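Local atomic coordinates of DegV family protein (Eubacterium eligens, PDB entry 3FDJ), a protein that is of unknown function but probably binds a fatty acid, as characterised members of the DegV family do. Residues L129-M132 against I133-K137; V231-E234 against A235-D238. All coordinates share one frame; numbering follows the deposited sequence.

Contact 1. Residues L129-M132 against I133-K137; sequences LQQM and IEEGK
Glu135 reaches back one turn to Gln131 at the C-terminal end of helix 120-134, where a Schellman motif closes the helix. Its chain can be followed outward. Glu135 CB lies 3.5 Å from Gln131 O, Glu135 CG is at 3.3 Å from the same oxygen, and CD also stays near it. With chi1 at -74°, CG stands beside the backbone N, and the extended chain runs back over the preceding turn. At the tip, Gln131 NE2 donates to Glu135 OE2 at 3.1 Å, coming from above the carboxylate plane; the amide and carboxylate are turned 65° apart. The other oxygen, Glu135 OE1, forms a salt bridge with Lys137 NZ at 3.0 Å, with the ammonium group 48° out of the carboxylate plane. The carboxylate thus joins Gln131 of the last turn to Lys137, just past Gly136.

One residue earlier the spacing repeats: Gln130 NE2 gives a hydrogen bond to Glu134 OE2, again from above the plane, and the same amide nitrogen is bonded to Arg18 O in a neighbouring loop. Leu129 and Ile133 rest on Leu6 and on Ile142 of helix 139-150, while Glu134 and Glu135 are exposed.

The Schellman evidence lies in the backbone. Gly136 takes a positive phi and its N donates to Ile133 O at 3.0 Å, while Lys137 N reaches Met132 O at 3.1 Å. This return also brings the lysine's aliphatic chain against Met132, present as selenomethionine, where Lys137 CD lies 3.8 Å from Met132 CB.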
ATOM      1  N   LEU A 129     -10.114  -7.249  -8.183  1.00  7.31           N
ATOM      2  CA  LEU A 129      -9.693  -8.020  -9.341  1.00  7.24           C
ATOM      3  C   LEU A 129     -10.089  -9.483  -9.097  1.00  8.31           C
ATOM      4  O   LEU A 129     -10.701 -10.132  -9.974  1.00  8.38           O
ATOM      5  CB  LEU A 129      -8.199  -7.903  -9.578  1.00  6.42           C
ATOM      6  CG  LEU A 129      -7.712  -6.545 -10.112  1.00  8.28           C
ATOM      7  CD1 LEU A 129      -6.179  -6.471 -10.021  1.00  9.75           C
ATOM      8  CD2 LEU A 129      -8.272  -6.311 -11.533  1.00  7.56           C
ATOM      9  N   GLN A 130      -9.800  -9.975  -7.890  1.00  8.23           N
ATOM     10  CA  GLN A 130     -10.161 -11.335  -7.538  1.00  8.59           C
ATOM     11  C   GLN A 130     -11.661 -11.573  -7.640  1.00  8.63           C
ATOM     12  O   GLN A 130     -12.099 -12.550  -8.253  1.00  8.51           O
ATOM     13  CB  GLN A 130      -9.693 -11.661  -6.119  1.00  8.96           C
ATOM     14  CG  GLN A 130     -10.267 -12.978  -5.599  1.00 11.47           C
ATOM     15  CD  GLN A 130      -9.704 -13.347  -4.249  1.00 14.70           C
ATOM     16  OE1 GLN A 130      -9.015 -12.543  -3.615  1.00 14.71           O
ATOM     17  NE2 GLN A 130      -9.969 -14.569  -3.818  1.00 16.22           N
ATOM     18  N   GLN A 131     -12.448 -10.674  -7.054  1.00  8.44           N
ATOM     19  CA  GLN A 131     -13.905 -10.778  -7.113  1.00  9.32           C
ATOM     20  C   GLN A 131     -14.433 -10.836  -8.563  1.00  8.99           C
ATOM     21  O   GLN A 131     -15.305 -11.657  -8.889  1.00  8.52           O
ATOM     22  CB  GLN A 131     -14.569  -9.621  -6.368  1.00  9.89           C
ATOM     23  CG  GLN A 131     -16.067  -9.800  -6.242  1.00 13.66           C
ATOM     24  CD  GLN A 131     -16.717  -8.669  -5.507  1.00 19.03           C
ATOM     25  OE1 GLN A 131     -16.345  -8.360  -4.365  1.00 21.78           O
ATOM     26  NE2 GLN A 131     -17.682  -8.015  -6.158  1.00 22.81           N
HETATM   27  N   MSE A 132     -13.911  -9.977  -9.433  1.00  9.45           N
HETATM   28  CA  MSE A 132     -14.369  -9.967 -10.823  1.00  9.98           C
HETATM   29  C   MSE A 132     -13.966 -11.226 -11.576  1.00 10.45           C
HETATM   30  O   MSE A 132     -14.751 -11.764 -12.371  1.00 10.60           O
HETATM   31  CB  MSE A 132     -13.897  -8.702 -11.536  1.00 10.43           C
HETATM   32  CG  MSE A 132     -14.604  -7.467 -11.018  1.00 12.29           C
HETATM   33 SE   MSE A 132     -14.137  -5.936 -12.173  0.80 22.11          SE
HETATM   34  CE  MSE A 132     -12.643  -5.590 -11.472  1.00  6.92           C
ATOM     35  N   ILE A 133     -12.765 -11.716 -11.310  1.00 10.41           N
ATOM     36  CA  ILE A 133     -12.323 -12.988 -11.859  1.00 11.50           C
ATOM     37  C   ILE A 133     -13.248 -14.123 -11.404  1.00 12.12           C
ATOM     38  O   ILE A 133     -13.654 -14.967 -12.218  1.00 11.93           O
ATOM     39  CB  ILE A 133     -10.854 -13.279 -11.488  1.00 11.53           C
ATOM     40  CG1 ILE A 133      -9.942 -12.287 -12.202  1.00 11.87           C
ATOM     41  CG2 ILE A 133     -10.463 -14.741 -11.851  1.00 13.11           C
ATOM     42  CD1 ILE A 133      -8.487 -12.307 -11.719  1.00 12.64           C
ATOM     43  N   GLU A 134     -13.608 -14.136 -10.123  1.00 12.12           N
ATOM     44  CA  GLU A 134     -14.496 -15.166  -9.590  1.00 13.37           C
ATOM     45  C   GLU A 134     -15.917 -15.060 -10.138  1.00 13.56           C
ATOM     46  O   GLU A 134     -16.628 -16.061 -10.230  1.00 13.58           O
ATOM     47  CB  GLU A 134     -14.514 -15.108  -8.067  1.00 13.87           C
ATOM     48  CG  GLU A 134     -13.164 -15.468  -7.473  1.00 16.84           C
ATOM     49  CD  GLU A 134     -13.121 -15.341  -5.968  1.00 22.93           C
ATOM     50  OE1 GLU A 134     -13.956 -14.594  -5.399  1.00 26.17           O
ATOM     51  OE2 GLU A 134     -12.241 -15.985  -5.357  1.00 26.47           O
ATOM     52  N   GLU A 135     -16.326 -13.846 -10.492  1.00 13.56           N
ATOM     53  CA  GLU A 135     -17.621 -13.612 -11.136  1.00 14.42           C
ATOM     54  C   GLU A 135     -17.638 -14.059 -12.607  1.00 14.39           C
ATOM     55  O   GLU A 135     -18.704 -14.064 -13.217  1.00 14.93           O
ATOM     56  CB  GLU A 135     -18.016 -12.126 -11.027  1.00 14.64           C
ATOM     57  CG  GLU A 135     -18.478 -11.712  -9.638  1.00 16.60           C
ATOM     58  CD  GLU A 135     -18.495 -10.199  -9.413  1.00 20.94           C
ATOM     59  OE1 GLU A 135     -18.039  -9.430 -10.293  1.00 20.68           O
ATOM     60  OE2 GLU A 135     -18.957  -9.777  -8.325  1.00 22.63           O
ATOM     61  N   GLY A 136     -16.488 -14.441 -13.162  1.00 13.78           N
ATOM     62  CA  GLY A 136     -16.389 -14.928 -14.535  1.00 14.22           C
ATOM     63  C   GLY A 136     -16.177 -13.835 -15.572  1.00 14.01           C
ATOM     64  O   GLY A 136     -16.369 -14.053 -16.758  1.00 14.23           O
ATOM     65  N   LYS A 137     -15.766 -12.651 -15.143  1.00 14.42           N
ATOM     66  CA  LYS A 137     -15.555 -11.565 -16.075  1.00 14.19           C
ATOM     67  C   LYS A 137     -14.316 -11.841 -16.919  1.00 14.58           C
ATOM     68  O   LYS A 137     -13.363 -12.470 -16.457  1.00 14.46           O
ATOM     69  CB  LYS A 137     -15.490 -10.238 -15.331  1.00 14.70           C
ATOM     70  CG  LYS A 137     -16.887  -9.809 -14.870  1.00 16.31           C
ATOM     71  CD  LYS A 137     -16.880  -8.725 -13.828  1.00 19.00           C
ATOM     72  CE  LYS A 137     -18.309  -8.182 -13.653  1.00 19.35           C
ATOM     73  NZ  LYS A 137     -19.242  -9.149 -13.017  1.00 17.00           N
TER
HETATM   74  O   HOH W   1     -17.431  -7.241  -9.150  1.00 44.80           O

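Contact 2. Residues V231-E234 against A235-D238; sequences VENE and ALAD
The carboxamide of Asn233, the N-cap of helix 234-248, has Leu236 over one face: Leu236 CB sits 3.5 Å from Asn233 CG and 3.4 Å from Asn233 OD1. The capping bond comes from that same face, Leu236 N donating to Asn233 OD1 at 3.2 Å from a point 59° above the amide plane, away from any lone-pair direction. At the amide's nitrogen end, Asn233 ND2 donates to Gly269 O, so both ends of the group are held and its rotation is fixed. A chi1 of -157° sets CG opposite the backbone N and swings the amide beside the first turn.

Another flat group, the Asp238 carboxylate, lies with a face toward the preceding turn, its CG 3.3 Å from Glu234 O. The Glu234 carboxylate is turned 68° from it, and Glu234 OE2 comes to 4.0 Å from Asp238 OD2; like charges this near would probably disfavour each other, though both may be eased by the adjacent helix N-terminus.

The cap opens the helix of a beta-alpha-beta unit, between the parallel neighbouring strands 226-230 and 253-257. Leu236 and Ala237 face inward onto Ile271 of strand 271-276, and Leu236 also meets Leu208 of helix 205-219. The first regular helical bond follows directly: Ala237 N to Asn233 O, 3.2 Å.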
ATOM      1  N   VAL A 231       1.966  -0.682  11.680  1.00  8.50           N
ATOM      2  CA  VAL A 231       3.363  -0.968  11.948  1.00  8.60           C
ATOM      3  C   VAL A 231       3.507  -1.014  13.459  1.00  9.33           C
ATOM      4  O   VAL A 231       3.696   0.028  14.112  1.00  9.10           O
ATOM      5  CB  VAL A 231       4.285   0.126  11.410  1.00  8.73           C
ATOM      6  CG1 VAL A 231       5.749  -0.306  11.597  1.00  7.78           C
ATOM      7  CG2 VAL A 231       3.957   0.449   9.945  1.00  9.77           C
ATOM      8  N   GLU A 232       3.404  -2.216  13.997  1.00 10.07           N
ATOM      9  CA  GLU A 232       3.491  -2.467  15.451  1.00 10.75           C
ATOM     10  C   GLU A 232       2.539  -1.555  16.212  1.00  9.94           C
ATOM     11  O   GLU A 232       2.889  -0.980  17.236  1.00  9.90           O
ATOM     12  CB  GLU A 232       4.948  -2.335  15.921  1.00 11.11           C
ATOM     13  CG  GLU A 232       5.855  -3.290  15.144  1.00 15.62           C
ATOM     14  CD  GLU A 232       7.214  -3.532  15.785  1.00 21.15           C
ATOM     15  OE1 GLU A 232       7.675  -2.694  16.591  1.00 25.50           O
ATOM     16  OE2 GLU A 232       7.822  -4.572  15.461  1.00 25.55           O
ATOM     17  N   ASN A 233       1.323  -1.419  15.692  1.00  8.80           N
ATOM     18  CA  ASN A 233       0.284  -0.702  16.388  1.00  8.45           C
ATOM     19  C   ASN A 233      -1.071  -1.344  16.177  1.00  8.53           C
ATOM     20  O   ASN A 233      -2.015  -0.724  15.713  1.00  8.32           O
ATOM     21  CB  ASN A 233       0.270   0.753  15.978  1.00  8.32           C
ATOM     22  CG  ASN A 233      -0.360   1.629  17.023  1.00  8.61           C
ATOM     23  OD1 ASN A 233      -0.912   1.119  18.006  1.00  8.16           O
ATOM     24  ND2 ASN A 233      -0.253   2.949  16.851  1.00  8.69           N
ATOM     25  N   GLU A 234      -1.158  -2.622  16.560  1.00  9.54           N
ATOM     26  CA  GLU A 234      -2.421  -3.343  16.462  1.00  9.68           C
ATOM     27  C   GLU A 234      -3.497  -2.687  17.333  1.00  9.85           C
ATOM     28  O   GLU A 234      -4.676  -2.683  16.969  1.00  9.24           O
ATOM     29  CB  GLU A 234      -2.204  -4.794  16.848  1.00 11.01           C
ATOM     30  CG  GLU A 234      -3.341  -5.715  16.527  1.00 13.76           C
ATOM     31  CD  GLU A 234      -2.988  -7.140  16.853  1.00 20.90           C
ATOM     32  OE1 GLU A 234      -1.823  -7.555  16.586  1.00 25.49           O
ATOM     33  OE2 GLU A 234      -3.853  -7.839  17.406  1.00 24.38           O
ATOM     34  N   ALA A 235      -3.075  -2.082  18.448  1.00  9.55           N
ATOM     35  CA  ALA A 235      -4.008  -1.460  19.380  1.00  9.85           C
ATOM     36  C   ALA A 235      -4.793  -0.349  18.712  1.00  9.66           C
ATOM     37  O   ALA A 235      -6.020  -0.316  18.800  1.00 10.26           O
ATOM     38  CB  ALA A 235      -3.268  -0.938  20.620  1.00 10.12           C
ATOM     39  N   LEU A 236      -4.089   0.532  18.012  1.00  9.31           N
ATOM     40  CA  LEU A 236      -4.722   1.668  17.333  1.00  9.51           C
ATOM     41  C   LEU A 236      -5.558   1.178  16.150  1.00  9.22           C
ATOM     42  O   LEU A 236      -6.685   1.642  15.943  1.00  8.45           O
ATOM     43  CB  LEU A 236      -3.695   2.722  16.889  1.00  8.96           C
ATOM     44  CG  LEU A 236      -4.310   3.988  16.241  1.00 10.25           C
ATOM     45  CD1 LEU A 236      -5.420   4.603  17.111  1.00  8.84           C
ATOM     46  CD2 LEU A 236      -3.191   4.990  15.928  1.00  9.47           C
ATOM     47  N   ALA A 237      -5.029   0.219  15.384  1.00  9.18           N
ATOM     48  CA  ALA A 237      -5.757  -0.289  14.235  1.00  9.24           C
ATOM     49  C   ALA A 237      -7.100  -0.897  14.687  1.00  9.65           C
ATOM     50  O   ALA A 237      -8.125  -0.692  14.035  1.00 10.05           O
ATOM     51  CB  ALA A 237      -4.912  -1.306  13.452  1.00  9.11           C
ATOM     52  N   ASP A 238      -7.083  -1.640  15.794  1.00 10.82           N
ATOM     53  CA  ASP A 238      -8.297  -2.230  16.349  1.00 11.33           C
ATOM     54  C   ASP A 238      -9.276  -1.159  16.836  1.00 10.57           C
ATOM     55  O   ASP A 238     -10.474  -1.288  16.625  1.00  9.71           O
ATOM     56  CB  ASP A 238      -7.971  -3.209  17.493  1.00 12.33           C
ATOM     57  CG  ASP A 238      -7.388  -4.535  17.010  1.00 16.00           C
ATOM     58  OD1 ASP A 238      -7.342  -4.790  15.770  1.00 18.27           O
ATOM     59  OD2 ASP A 238      -6.975  -5.339  17.891  1.00 20.93           O
TER

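Overall arrangement
Contacts 1 and 2 treat opposite ends of two different helices, with centres 31 Å apart and no touch between them. Residues 129-137 finish helix 120-134, beside the sheet that holds strands 5-9 and 77-82; residues 231-238 start helix 234-248, on the other sheet, with strands 226-230 and 253-257. Each is partly buried: Leu129 packs on strands 5-9 and 77-82, Leu236 and Ala237 on strand 271-276, while Glu134, Glu135 and Glu234 are exposed. The chemistry differs with the helix end. At the C-terminal end, carbonyl oxygens are taken up by a backbone return, and glutamates pair with amides and a lysine. At the N-terminal end, a side-chain oxygen receives a backbone N-H, and two acids sit close together.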